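Side-chain contacts in taurocyamine kinase (Schistosoma mansoni, PDB 4WOD), which catalyses the reversible, magnesium-dependent transfer of phosphate from ATP to taurocyamine, yielding N-phosphotaurocyamine and ADP: residues A[44-49]-A[74-79]; A[65-70]-A[125-130]; A[371-376]-A[388-393]; A[411-416]-A[437-442]; A[514-519]-A[578-583]. The protein carries 4 engineered substitutions. All coordinates share one frame; numbering follows the deposited sequence.

Contact 1 of 5, residues A[44-49]-A[74-79]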
# COMPACT_ATOMS: atom_id res chain seq x y z
N GLY A 44 -31.80 22.90 3.62
CA GLY A 44 -30.47 22.77 3.04
C GLY A 44 -30.49 22.21 1.62
O GLY A 44 -31.45 21.56 1.22
N THR A 45 -29.42 22.48 0.87
CA THR A 45 -29.27 22.02 -0.51
C THR A 45 -28.05 21.13 -0.70
O THR A 45 -27.11 21.19 0.11
CB THR A 45 -29.14 23.19 -1.48
OG1 THR A 45 -27.93 23.91 -1.19
CG2 THR A 45 -30.29 24.12 -1.32
N LEU A 46 -28.05 20.34 -1.77
CA LEU A 46 -26.90 19.50 -2.11
C LEU A 46 -25.66 20.34 -2.43
O LEU A 46 -24.54 19.93 -2.13
CB LEU A 46 -27.24 18.58 -3.29
CG LEU A 46 -26.26 17.53 -3.81
CD1 LEU A 46 -25.73 16.55 -2.72
CD2 LEU A 46 -26.90 16.74 -4.94
N ALA A 47 -25.86 21.50 -3.06
CA ALA A 47 -24.76 22.45 -3.26
C ALA A 47 -24.04 22.74 -1.93
O ALA A 47 -22.81 22.77 -1.87
CB ALA A 47 -25.26 23.76 -3.88
N GLN A 48 -24.81 22.95 -0.86
CA GLN A 48 -24.19 23.22 0.43
C GLN A 48 -23.39 22.02 0.91
O GLN A 48 -22.33 22.21 1.54
CB GLN A 48 -25.24 23.59 1.48
CG GLN A 48 -25.83 24.96 1.27
CD GLN A 48 -26.96 25.22 2.23
OE1 GLN A 48 -27.71 24.30 2.57
NE2 GLN A 48 -27.08 26.45 2.69
N CYS A 49 -23.88 20.81 0.62
CA CYS A 49 -23.16 19.58 0.99
C CYS A 49 -21.81 19.41 0.27
O CYS A 49 -20.85 18.94 0.87
CB CYS A 49 -24.00 18.33 0.70
SG CYS A 49 -25.58 18.19 1.56
N ARG A 74 -30.60 11.01 -1.15
CA ARG A 74 -30.18 9.62 -0.93
C ARG A 74 -29.44 8.92 -2.07
O ARG A 74 -28.53 8.14 -1.82
CB ARG A 74 -31.39 8.78 -0.57
CG ARG A 74 -30.99 7.38 -0.19
CD ARG A 74 -31.79 6.85 0.95
NE ARG A 74 -31.70 5.40 0.98
CZ ARG A 74 -32.63 4.64 1.54
NH1 ARG A 74 -33.70 5.20 2.09
NH2 ARG A 74 -32.50 3.32 1.52
N ASP A 75 -29.83 9.17 -3.32
CA ASP A 75 -29.18 8.49 -4.45
C ASP A 75 -27.69 8.81 -4.48
O ASP A 75 -26.87 7.99 -4.89
CB ASP A 75 -29.81 8.88 -5.80
CG ASP A 75 -31.26 8.49 -5.92
OD1 ASP A 75 -31.78 7.69 -5.10
OD2 ASP A 75 -31.90 8.98 -6.88
N PHE A 76 -27.36 10.04 -4.07
CA PHE A 76 -25.98 10.51 -4.02
C PHE A 76 -25.26 9.98 -2.78
O PHE A 76 -24.21 9.35 -2.89
CB PHE A 76 -25.95 12.05 -4.05
CG PHE A 76 -24.60 12.65 -3.74
CD1 PHE A 76 -23.57 12.63 -4.68
CD2 PHE A 76 -24.37 13.29 -2.52
CE1 PHE A 76 -22.33 13.19 -4.40
CE2 PHE A 76 -23.11 13.86 -2.22
CZ PHE A 76 -22.10 13.82 -3.16
N PHE A 77 -25.83 10.23 -1.61
CA PHE A 77 -25.13 9.85 -0.37
C PHE A 77 -25.00 8.34 -0.17
O PHE A 77 -23.99 7.89 0.38
CB PHE A 77 -25.82 10.47 0.86
CG PHE A 77 -25.42 11.90 1.12
CD1 PHE A 77 -24.21 12.20 1.74
CD2 PHE A 77 -26.25 12.94 0.73
CE1 PHE A 77 -23.83 13.52 1.97
CE2 PHE A 77 -25.88 14.27 0.98
CZ PHE A 77 -24.66 14.56 1.60
N ASP A 78 -26.00 7.56 -0.57
CA ASP A 78 -25.92 6.10 -0.40
C ASP A 78 -24.78 5.55 -1.25
O ASP A 78 -24.05 4.65 -0.84
CB ASP A 78 -27.24 5.42 -0.76
CG ASP A 78 -28.16 5.29 0.44
OD1 ASP A 78 -27.81 5.84 1.51
OD2 ASP A 78 -29.23 4.64 0.32
N ALA A 79 -24.61 6.14 -2.43
CA ALA A 79 -23.52 5.75 -3.30
C ALA A 79 -22.18 6.08 -2.66
O ALA A 79 -21.28 5.22 -2.62
CB ALA A 79 -23.65 6.43 -4.66

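Contact 2 of 5, residues A[65-70]-A[125-130]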
# COMPACT_ATOMS: atom_id res chain seq x y z
N CYS A 65 -25.48 19.33 4.80
CA CYS A 65 -26.10 20.59 5.16
C CYS A 65 -26.89 20.48 6.47
O CYS A 65 -26.99 21.45 7.23
CB CYS A 65 -27.01 21.06 4.02
SG CYS A 65 -28.30 19.90 3.47
N ASP A 66 -27.47 19.31 6.71
CA ASP A 66 -28.16 19.00 7.96
C ASP A 66 -28.41 17.50 7.97
O ASP A 66 -28.11 16.82 6.99
CB ASP A 66 -29.49 19.77 8.08
CG ASP A 66 -30.43 19.51 6.91
OD1 ASP A 66 -31.01 18.41 6.84
OD2 ASP A 66 -30.60 20.42 6.07
N LEU A 67 -29.03 17.00 9.04
CA LEU A 67 -29.15 15.55 9.23
C LEU A 67 -30.07 14.88 8.22
O LEU A 67 -29.98 13.68 8.00
CB LEU A 67 -29.62 15.25 10.66
CG LEU A 67 -31.00 15.79 11.07
CD1 LEU A 67 -32.09 14.76 10.83
CD2 LEU A 67 -31.02 16.23 12.53
N ASN A 68 -30.95 15.66 7.60
CA ASN A 68 -31.87 15.14 6.61
C ASN A 68 -31.28 15.04 5.22
O ASN A 68 -31.97 14.60 4.28
CB ASN A 68 -33.12 16.01 6.52
CG ASN A 68 -33.90 16.04 7.79
OD1 ASN A 68 -33.92 17.06 8.49
ND2 ASN A 68 -34.55 14.93 8.12
N ALA A 69 -30.03 15.48 5.08
CA ALA A 69 -29.39 15.45 3.77
C ALA A 69 -29.27 14.02 3.28
O ALA A 69 -29.41 13.75 2.09
CB ALA A 69 -28.03 16.11 3.81
N TYR A 70 -29.01 13.09 4.20
CA TYR A 70 -28.77 11.72 3.80
C TYR A 70 -30.03 11.12 3.18
O TYR A 70 -29.94 10.40 2.19
CB TYR A 70 -28.27 10.89 4.99
CG TYR A 70 -26.91 11.35 5.48
CD1 TYR A 70 -25.77 11.04 4.77
CD2 TYR A 70 -26.77 12.11 6.63
CE1 TYR A 70 -24.53 11.45 5.17
CE2 TYR A 70 -25.52 12.54 7.06
CZ TYR A 70 -24.41 12.20 6.33
OH TYR A 70 -23.15 12.61 6.73
N GLY A 125 -19.42 10.84 18.50
CA GLY A 125 -20.12 12.06 18.14
C GLY A 125 -21.62 11.81 18.12
O GLY A 125 -22.06 10.66 18.01
N ARG A 126 -22.41 12.88 18.26
CA ARG A 126 -23.86 12.79 18.14
C ARG A 126 -24.44 14.04 17.48
O ARG A 126 -23.92 15.15 17.65
CB ARG A 126 -24.52 12.61 19.50
CG ARG A 126 -24.19 11.30 20.22
CD ARG A 126 -24.80 10.10 19.51
NE ARG A 126 -24.75 8.88 20.32
CZ ARG A 126 -23.82 7.93 20.18
NH1 ARG A 126 -22.85 8.08 19.27
NH2 ARG A 126 -23.86 6.84 20.95
N THR A 127 -25.52 13.82 16.75
CA THR A 127 -26.36 14.87 16.21
C THR A 127 -27.60 14.98 17.06
O THR A 127 -28.27 13.97 17.30
CB THR A 127 -26.78 14.56 14.78
OG1 THR A 127 -25.62 14.44 13.94
CG2 THR A 127 -27.75 15.65 14.26
N VAL A 128 -27.93 16.18 17.51
CA VAL A 128 -29.18 16.38 18.25
C VAL A 128 -30.34 16.62 17.26
O VAL A 128 -30.25 17.50 16.39
CB VAL A 128 -29.06 17.58 19.26
CG1 VAL A 128 -30.39 17.88 19.91
CG2 VAL A 128 -27.97 17.29 20.32
N GLU A 129 -31.40 15.83 17.36
CA GLU A 129 -32.59 16.01 16.51
C GLU A 129 -33.15 17.43 16.56
O GLU A 129 -33.17 18.05 17.63
CB GLU A 129 -33.70 15.05 16.90
CG GLU A 129 -33.46 13.62 16.49
CD GLU A 129 -34.60 12.71 16.92
OE1 GLU A 129 -35.32 13.06 17.89
OE2 GLU A 129 -34.78 11.66 16.26
N GLY A 130 -33.62 17.91 15.42
CA GLY A 130 -34.31 19.17 15.34
C GLY A 130 -33.41 20.34 14.98
O GLY A 130 -33.88 21.46 14.89

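Contact 3 of 5, residues A[371-376]-A[388-393]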
# COMPACT_ATOMS: atom_id res chain seq x y z
N TYR A 371 6.52 -16.98 12.30
CA TYR A 371 5.35 -16.13 12.06
C TYR A 371 5.02 -16.10 10.57
O TYR A 371 3.86 -16.26 10.16
CB TYR A 371 5.58 -14.70 12.56
CG TYR A 371 4.44 -13.74 12.27
CD1 TYR A 371 3.32 -13.67 13.10
CD2 TYR A 371 4.48 -12.87 11.17
CE1 TYR A 371 2.28 -12.79 12.84
CE2 TYR A 371 3.45 -11.99 10.91
CZ TYR A 371 2.34 -11.95 11.74
OH TYR A 371 1.29 -11.07 11.50
N LEU A 372 6.05 -15.89 9.75
CA LEU A 372 5.86 -15.87 8.30
C LEU A 372 5.46 -17.23 7.77
O LEU A 372 4.72 -17.32 6.80
CB LEU A 372 7.14 -15.38 7.60
CG LEU A 372 7.46 -13.91 7.86
CD1 LEU A 372 8.81 -13.50 7.22
CD2 LEU A 372 6.33 -13.01 7.38
N ALA A 373 5.96 -18.29 8.40
CA ALA A 373 5.61 -19.64 7.96
C ALA A 373 4.10 -19.89 8.16
O ALA A 373 3.48 -20.63 7.40
CB ALA A 373 6.43 -20.68 8.71
N LYS A 374 3.52 -19.28 9.19
CA LYS A 374 2.08 -19.40 9.41
C LYS A 374 1.32 -18.67 8.31
O LYS A 374 0.38 -19.23 7.73
CB LYS A 374 1.67 -18.87 10.79
CG LYS A 374 2.31 -19.64 11.95
CD LYS A 374 1.56 -19.41 13.26
CE LYS A 374 2.42 -18.66 14.29
NZ LYS A 374 3.04 -19.56 15.31
N LEU A 375 1.73 -17.46 7.96
CA LEU A 375 1.05 -16.75 6.86
C LEU A 375 1.15 -17.54 5.54
O LEU A 375 0.21 -17.54 4.73
CB LEU A 375 1.61 -15.33 6.69
CG LEU A 375 1.38 -14.34 7.83
CD1 LEU A 375 2.09 -13.02 7.58
CD2 LEU A 375 -0.10 -14.11 8.06
N LEU A 376 2.28 -18.21 5.35
CA LEU A 376 2.54 -18.96 4.12
C LEU A 376 1.65 -20.20 3.98
O LEU A 376 1.51 -20.75 2.90
CB LEU A 376 4.02 -19.36 4.07
CG LEU A 376 4.59 -19.93 2.77
CD1 LEU A 376 4.43 -18.96 1.59
CD2 LEU A 376 6.06 -20.33 2.98
N LYS A 388 6.64 -25.48 -0.19
CA LYS A 388 6.88 -26.91 -0.32
C LYS A 388 8.18 -27.35 0.37
O LYS A 388 8.24 -28.43 0.96
CB LYS A 388 6.90 -27.30 -1.80
CG LYS A 388 7.02 -28.78 -2.07
CD LYS A 388 6.95 -29.03 -3.56
CE LYS A 388 7.30 -30.46 -3.90
NZ LYS A 388 7.22 -30.67 -5.37
N TYR A 389 9.22 -26.52 0.30
CA TYR A 389 10.51 -26.92 0.86
C TYR A 389 10.78 -26.29 2.20
O TYR A 389 11.85 -26.50 2.78
CB TYR A 389 11.63 -26.60 -0.14
CG TYR A 389 11.50 -27.51 -1.33
CD1 TYR A 389 11.99 -28.81 -1.29
CD2 TYR A 389 10.81 -27.09 -2.47
CE1 TYR A 389 11.83 -29.67 -2.36
CE2 TYR A 389 10.66 -27.94 -3.54
CZ TYR A 389 11.17 -29.23 -3.49
OH TYR A 389 10.99 -30.07 -4.56
N LEU A 390 9.80 -25.56 2.72
CA LEU A 390 9.91 -25.01 4.06
C LEU A 390 9.41 -26.03 5.08
O LEU A 390 8.32 -25.88 5.64
CB LEU A 390 9.14 -23.70 4.19
CG LEU A 390 9.51 -22.87 5.42
CD1 LEU A 390 10.89 -22.25 5.24
CD2 LEU A 390 8.48 -21.78 5.66
N THR A 391 10.19 -27.09 5.30
CA THR A 391 9.79 -28.18 6.18
C THR A 391 10.03 -27.83 7.66
O THR A 391 10.74 -26.87 7.96
CB THR A 391 10.52 -29.50 5.83
OG1 THR A 391 11.93 -29.34 6.04
CG2 THR A 391 10.25 -29.91 4.37
N PRO A 392 9.42 -28.60 8.58
CA PRO A 392 9.73 -28.42 10.01
C PRO A 392 11.22 -28.48 10.31
O PRO A 392 11.73 -27.67 11.09
CB PRO A 392 8.99 -29.59 10.66
CG PRO A 392 7.78 -29.76 9.79
CD PRO A 392 8.24 -29.47 8.38
N GLU A 393 11.91 -29.42 9.69
CA GLU A 393 13.33 -29.62 9.94
C GLU A 393 14.17 -28.46 9.36
O GLU A 393 15.22 -28.09 9.91
CB GLU A 393 13.80 -30.97 9.38
CG GLU A 393 12.87 -32.21 9.67
CD GLU A 393 11.47 -32.19 8.99
OE1 GLU A 393 11.37 -31.84 7.80
OE2 GLU A 393 10.47 -32.55 9.66

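Contact 4 of 5, residues A[411-416]-A[437-442]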
# COMPACT_ATOMS: atom_id res chain seq x y z
N HIS A 411 13.51 -13.49 5.59
CA HIS A 411 13.56 -12.48 4.53
C HIS A 411 13.08 -13.04 3.20
O HIS A 411 12.33 -12.37 2.47
CB HIS A 411 14.99 -11.95 4.35
CG HIS A 411 15.35 -10.85 5.29
ND1 HIS A 411 16.35 -10.97 6.24
CD2 HIS A 411 14.84 -9.60 5.44
CE1 HIS A 411 16.45 -9.84 6.91
NE2 HIS A 411 15.54 -9.00 6.45
N MET A 412 13.51 -14.25 2.87
CA MET A 412 13.33 -14.72 1.50
C MET A 412 11.96 -15.36 1.27
O MET A 412 11.49 -15.40 0.14
CB MET A 412 14.48 -15.67 1.10
CG MET A 412 14.40 -17.11 1.58
SD MET A 412 15.76 -18.12 0.87
CE MET A 412 17.11 -16.99 1.11
N ILE A 413 11.28 -15.81 2.32
CA ILE A 413 9.92 -16.32 2.12
C ILE A 413 8.83 -15.24 2.31
O ILE A 413 7.66 -15.48 2.02
CB ILE A 413 9.59 -17.51 3.07
CG1 ILE A 413 9.48 -17.02 4.52
CG2 ILE A 413 10.62 -18.65 2.91
CD1 ILE A 413 8.69 -17.96 5.41
N ARG A 414 9.23 -14.04 2.75
CA ARG A 414 8.27 -12.98 3.08
C ARG A 414 7.33 -12.65 1.92
O ARG A 414 6.11 -12.48 2.12
CB ARG A 414 9.00 -11.71 3.54
CG ARG A 414 8.07 -10.74 4.24
CD ARG A 414 8.77 -9.45 4.70
NE ARG A 414 7.90 -8.68 5.59
CZ ARG A 414 6.98 -7.81 5.16
NH1 ARG A 414 6.81 -7.59 3.86
NH2 ARG A 414 6.21 -7.17 6.04
N ASN A 415 7.87 -12.55 0.70
CA ASN A 415 7.00 -12.21 -0.43
C ASN A 415 5.89 -13.26 -0.59
O ASN A 415 4.74 -12.92 -0.88
CB ASN A 415 7.78 -12.07 -1.75
CG ASN A 415 8.42 -13.36 -2.20
OD1 ASN A 415 9.24 -13.93 -1.51
ND2 ASN A 415 8.00 -13.86 -3.35
N GLY A 416 6.22 -14.52 -0.35
CA GLY A 416 5.24 -15.59 -0.44
C GLY A 416 4.28 -15.61 0.74
O GLY A 416 3.07 -15.83 0.58
N ILE A 437 21.51 -23.58 1.72
CA ILE A 437 21.52 -24.54 0.62
C ILE A 437 20.46 -25.65 0.82
O ILE A 437 19.87 -26.12 -0.16
CB ILE A 437 22.94 -25.16 0.45
CG1 ILE A 437 23.00 -26.06 -0.79
CG2 ILE A 437 23.37 -25.95 1.70
CD1 ILE A 437 24.46 -26.29 -1.29
N ASP A 438 20.20 -26.03 2.07
CA ASP A 438 19.26 -27.11 2.37
C ASP A 438 17.85 -26.73 1.98
O ASP A 438 17.01 -27.59 1.73
CB ASP A 438 19.29 -27.49 3.85
CG ASP A 438 20.50 -28.33 4.22
OD1 ASP A 438 21.39 -28.52 3.37
OD2 ASP A 438 20.55 -28.81 5.36
N TYR A 439 17.57 -25.43 1.98
CA TYR A 439 16.27 -24.97 1.52
C TYR A 439 16.30 -24.70 0.02
O TYR A 439 15.42 -25.15 -0.72
CB TYR A 439 15.85 -23.72 2.28
CG TYR A 439 14.61 -23.03 1.78
CD1 TYR A 439 13.35 -23.59 1.98
CD2 TYR A 439 14.68 -21.79 1.15
CE1 TYR A 439 12.21 -22.95 1.55
CE2 TYR A 439 13.54 -21.13 0.72
CZ TYR A 439 12.30 -21.73 0.92
OH TYR A 439 11.15 -21.09 0.50
N LEU A 440 17.31 -23.96 -0.43
CA LEU A 440 17.29 -23.46 -1.80
C LEU A 440 17.65 -24.53 -2.86
O LEU A 440 17.13 -24.49 -3.97
CB LEU A 440 18.22 -22.25 -1.94
CG LEU A 440 17.75 -20.94 -1.28
CD1 LEU A 440 18.88 -19.91 -1.18
CD2 LEU A 440 16.57 -20.33 -2.05
N ASP A 441 18.52 -25.48 -2.52
CA ASP A 441 18.99 -26.41 -3.54
C ASP A 441 17.91 -27.38 -4.02
O ASP A 441 17.76 -27.56 -5.22
CB ASP A 441 20.21 -27.19 -3.06
CG ASP A 441 20.85 -27.99 -4.17
OD1 ASP A 441 21.48 -27.36 -5.05
OD2 ASP A 441 20.71 -29.22 -4.18
N PRO A 442 17.15 -28.01 -3.09
CA PRO A 442 16.08 -28.86 -3.63
C PRO A 442 15.03 -28.05 -4.40
O PRO A 442 14.52 -28.50 -5.44
CB PRO A 442 15.48 -29.51 -2.37
CG PRO A 442 15.88 -28.64 -1.24
CD PRO A 442 17.25 -28.11 -1.62

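Contact 5 of 5, residues A[514-519]-A[578-583]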
# COMPACT_ATOMS: atom_id res chain seq x y z
N GLY A 514 28.38 4.67 -13.46
CA GLY A 514 29.73 4.93 -13.94
C GLY A 514 30.09 4.08 -15.15
O GLY A 514 30.61 4.60 -16.14
N ALA A 515 29.82 2.78 -15.08
CA ALA A 515 30.06 1.90 -16.23
C ALA A 515 29.15 2.26 -17.41
O ALA A 515 29.60 2.34 -18.55
CB ALA A 515 29.86 0.43 -15.84
N LEU A 516 27.87 2.48 -17.13
CA LEU A 516 26.91 2.75 -18.20
C LEU A 516 27.20 4.06 -18.94
O LEU A 516 27.05 4.13 -20.16
CB LEU A 516 25.48 2.78 -17.64
CG LEU A 516 24.98 1.49 -16.96
CD1 LEU A 516 23.54 1.66 -16.46
CD2 LEU A 516 25.08 0.27 -17.88
N LYS A 517 27.63 5.09 -18.21
CA LYS A 517 27.94 6.37 -18.84
C LYS A 517 29.20 6.27 -19.72
O LYS A 517 29.46 7.15 -20.55
CB LYS A 517 28.14 7.47 -17.79
CG LYS A 517 26.91 7.80 -16.95
CD LYS A 517 27.27 8.74 -15.80
CE LYS A 517 26.07 9.07 -14.92
NZ LYS A 517 26.40 10.10 -13.88
N GLY A 518 30.00 5.24 -19.49
CA GLY A 518 31.19 5.06 -20.31
C GLY A 518 30.99 4.18 -21.55
O GLY A 518 31.93 4.02 -22.33
N LEU A 519 29.80 3.62 -21.73
CA LEU A 519 29.54 2.71 -22.87
C LEU A 519 29.62 3.48 -24.17
O LEU A 519 29.22 4.63 -24.22
CB LEU A 519 28.17 2.05 -22.79
CG LEU A 519 27.94 1.07 -21.64
CD1 LEU A 519 26.46 0.69 -21.59
CD2 LEU A 519 28.80 -0.16 -21.86
N PHE A 578 19.04 -0.90 -26.69
CA PHE A 578 19.83 -1.44 -25.61
C PHE A 578 19.48 -0.66 -24.35
O PHE A 578 19.57 0.56 -24.33
CB PHE A 578 21.34 -1.36 -25.92
CG PHE A 578 22.21 -1.93 -24.83
CD1 PHE A 578 22.34 -3.30 -24.70
CD2 PHE A 578 22.85 -1.10 -23.92
CE1 PHE A 578 23.13 -3.85 -23.67
CE2 PHE A 578 23.64 -1.64 -22.90
CZ PHE A 578 23.77 -3.01 -22.77
N LEU A 579 19.02 -1.36 -23.32
CA LEU A 579 18.52 -0.70 -22.11
C LEU A 579 18.98 -1.47 -20.89
O LEU A 579 19.19 -2.67 -20.97
CB LEU A 579 16.98 -0.63 -22.12
CG LEU A 579 16.27 -0.32 -23.44
CD1 LEU A 579 15.94 -1.63 -24.13
CD2 LEU A 579 15.01 0.52 -23.21
N VAL A 580 19.12 -0.77 -19.76
CA VAL A 580 19.47 -1.41 -18.50
C VAL A 580 18.58 -0.83 -17.40
O VAL A 580 18.50 0.38 -17.24
CB VAL A 580 20.96 -1.22 -18.10
CG1 VAL A 580 21.29 -2.07 -16.86
CG2 VAL A 580 21.90 -1.58 -19.27
N TRP A 581 17.88 -1.69 -16.67
CA TRP A 581 17.16 -1.25 -15.48
C TRP A 581 18.06 -1.45 -14.27
O TRP A 581 18.57 -2.55 -14.05
CB TRP A 581 15.86 -2.04 -15.29
CG TRP A 581 14.62 -1.40 -15.82
CD1 TRP A 581 13.53 -0.96 -15.10
CD2 TRP A 581 14.32 -1.12 -17.20
NE1 TRP A 581 12.59 -0.43 -15.95
CE2 TRP A 581 13.04 -0.52 -17.24
CE3 TRP A 581 15.01 -1.32 -18.40
CZ2 TRP A 581 12.44 -0.11 -18.44
CZ3 TRP A 581 14.41 -0.93 -19.59
CH2 TRP A 581 13.14 -0.32 -19.60
N VAL A 582 18.24 -0.41 -13.47
CA VAL A 582 19.18 -0.47 -12.36
C VAL A 582 18.44 -0.67 -11.04
O VAL A 582 17.57 0.13 -10.67
CB VAL A 582 20.05 0.80 -12.30
CG1 VAL A 582 21.00 0.74 -11.12
CG2 VAL A 582 20.85 0.94 -13.61
N CYS A 583 18.77 -1.77 -10.37
CA CYS A 583 18.30 -2.04 -9.01
C CYS A 583 16.78 -2.15 -8.84
O CYS A 583 16.22 -1.61 -7.87
CB CYS A 583 18.82 -0.96 -8.06
SG CYS A 583 18.80 -1.48 -6.33

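Contact 1 of 5, residues A[44-49]-A[74-79]
In the helical N-terminal domain of the first phosphagen kinase unit, the start of helix 46-55 packs on the start of helix 74-84, Leu46 and Cys49 meeting Phe76 and Phe77. Leu46 does most of the reaching. With CG anti to the backbone N (chi1 -176°), Leu46 CD1 lies 3.5 Å from Phe76 CD2, the two side chains crossing at a slant, and the same Leu46 methyl comes 4.3 Å from Phe77 CE2. One methyl thus touches both rings. Those rings also pack on each other: Phe76 CD2 stands 3.8 Å above the Phe77 ring plane, toward its rim. Cys49 adds a sulfur-aromatic contact, Cys49 SG lying close to the plane of the Phe77 ring at the edge, 3.7 Å from Phe77 CZ. The small, polarisable thiol suits this approach to the ring hydrogens. All four touching residues are buried; Tyr70 meets Phe77 edge-to-face, and Ile31 and Tyr35 of helix 29-35 also touch Leu46. Helix 46-55 is started by a capping box: Gln48 N donates to Thr45 OG1 over 3.3 Å, and in return Thr45 N donates to Gln48 OE1 over 3.0 Å, from above the amide's carbonyl plane.

Contact 2 of 5, residues A[65-70]-A[125-130]
A bond of 2.9 Å from Asn68 N to Asp66 OD1 steadies the turn on which Leu67 is held out toward Thr127. The amide meets the anti lone pair of OD1, the one facing away from OD2, and OD2 itself is bonded to Thr40 OG1, so both carboxylate oxygens of this buried aspartate have partners. The turn, a type I beta turn from Asp66 to Ala69, is closed by Ala69 N donating to Asp66 O over 3.0 Å and leads into helix 69-72. Leu67 occupies its second position. Its CG sits between the backbone N and the carbonyl carbon (chi1 62°), and Leu67 CD2 comes 3.7 Å from Thr127 CG2, the two side chains meeting at a slant. Leu67 CD2 also lies 4.1 Å from Val128 O and 4.2 Å from Gly130 N, so the leucine rests partly on main chain. Threonine suits the opposite position because it has two unlike branches: CG2 supplies the apolar touch, while OG1 is hydrogen-bonded to Ile265 O. Gly130, with phi at 94°, takes backbone angles that crowd any CB. The contact joins the loop between helices 46-55 and 69-72, in the N-terminal domain, to the chain leaving strand 117-126 of the catalytic sheet, where Val128 packs on helix 139-154.

Contact 3 of 5, residues A[371-376]-A[388-393]
The Tyr389 ring carries Lys388 CG on one face, 4.0 Å above its plane and toward the rim, and the next residue, Leu390, turns to Ala373 and Leu376. Leu390 is the centre of an inverse gamma turn, a tight bend between helices 385-388 and 392-398 that presents its side chain to helix 369-376 in the N-terminal part of the second phosphagen kinase unit. Ala373 and Leu376, three residues apart, lie on the same side of that helix. The small alanine lets the partner come near the helix backbone, whereas the longer leucine flanks it. Leu390 has CG anti to its own N (chi1 -164°), which extends CD2 between the two. Leu409 and Tyr439 also touch Leu390, linking it to helices 409-418 and 437-448. At the far end of Tyr389, its OH is hydrogen-bonded to Asp446 OD2, which also makes a salt bridge with Lys388 NZ. Thr391 is the N-cap of helix 392-398, its OG1 bonded to Ile394 N and weakly to Glu393 OE1. Across the contact itself everything converges on a single methyl: Leu390 CD2 lies 3.8 Å from Ala373 CB and 3.9 Å from Leu376 CD2.

Contact 4 of 5, residues A[411-416]-A[437-442]
The sulfur of Met412 meets the edge of the Tyr439 ring in a Met-aromatic contact that joins helix 409-418 to helix 437-448. Met412 SD lies 4.9 Å from the centroid of the Tyr439 ring, 74° off its normal, and 3.7 Å from Tyr439 CE2. Met412 holds CG between its backbone N and carbonyl carbon (chi1 80°); the two side chains run past each other in opposite senses, and a bend at chi3 turns Met412 CE to Leu440. Apolar packing adds to this pair. Met412 and Leu440 reach toward each other tip to tip, with Met412 SD 3.8 Å from Leu440 CD2 and Met412 CE 4.1 Å from Leu440 CD1. At the phenol end Ile413 CG2 packs 4.0 Å from Tyr439 CZ, with the hydroxyl a near neighbour. The polar element lies just outside: the Tyr439 hydroxyl donates to Thr386 O, so a buried oxygen is satisfied although isoleucine sits beside it. The axes of segments 411-416 and 437-442 stay 13.1 Å apart at an angle of 48°, a gap that long side chains must bridge. Methionine, flexible and polarisable, suits that task, and with no hydrogen bond across the segments their cohesion rests on dispersion and the sulfur-ring contact.

Contact 5 of 5, residues A[514-519]-A[578-583]
Leu516 spreads its two methyls over strand 578-582, Leu516 CD2 lying 3.9 Å from Val580 CG2 and CD1 4.0 Å from Val582 CG2. CB already faces the strand, and with CG anti to the carbonyl carbon (chi1 -60°) each methyl meets a different valine. The approaches differ: Leu516 crosses Val580 at a slant but meets Val582 tip to tip. Both valines offer CG2, the methyl beside their backbone N; beta-branched residues suit an extended strand and make a compact apolar surface. Beyond the end of helix 502-517 a second leucine repeats the theme. Leu519 CD1 comes 3.9 Å from Phe578 CE2, the two side chains crossing at about a right angle. Leu519 is turned back to the sheet as the helix unwinds, with Leu519 N donating to Leu516 O over 3.2 Å and Gly518 N to Ala515 O over 3.1 Å. Here a helix packs on the antiparallel sheet of the second catalytic domain; Phe571 of the adjoining strand and Ile613 of helix 599-614 also touch Leu516. Trp581 directs its CB away from the helix, and its ring makes a cation-pi contact with Arg589, a predicted ATP-binding residue. Between the two segments the contact is carbon on carbon, with no hydrogen bond, so it rests on dispersion and the burial of apolar surface.

Overall arrangement
The five contacts come from the two phosphagen kinase units of one duplicated chain. Contacts 1 and 2, in the first unit, have centres about 13 Å apart and interleave along the sequence; contact 1 lies within the helical N-terminal domain, and contact 2 ties that domain to the sheet containing strand 117-126. Contacts 3, 4 and 5 follow in series in the second. Contacts 3 and 4 touch, with centres about 10 Å apart, and the two helices of contact 4, 409-418 and 437-448, also pack against residues of contact 3. Contact 5 lies on the second eight-stranded sheet, its centre about 30 Å from that of contact 4. The centres of contacts 1 and 4 are about 53 Å apart, consistent with each unit having its own core.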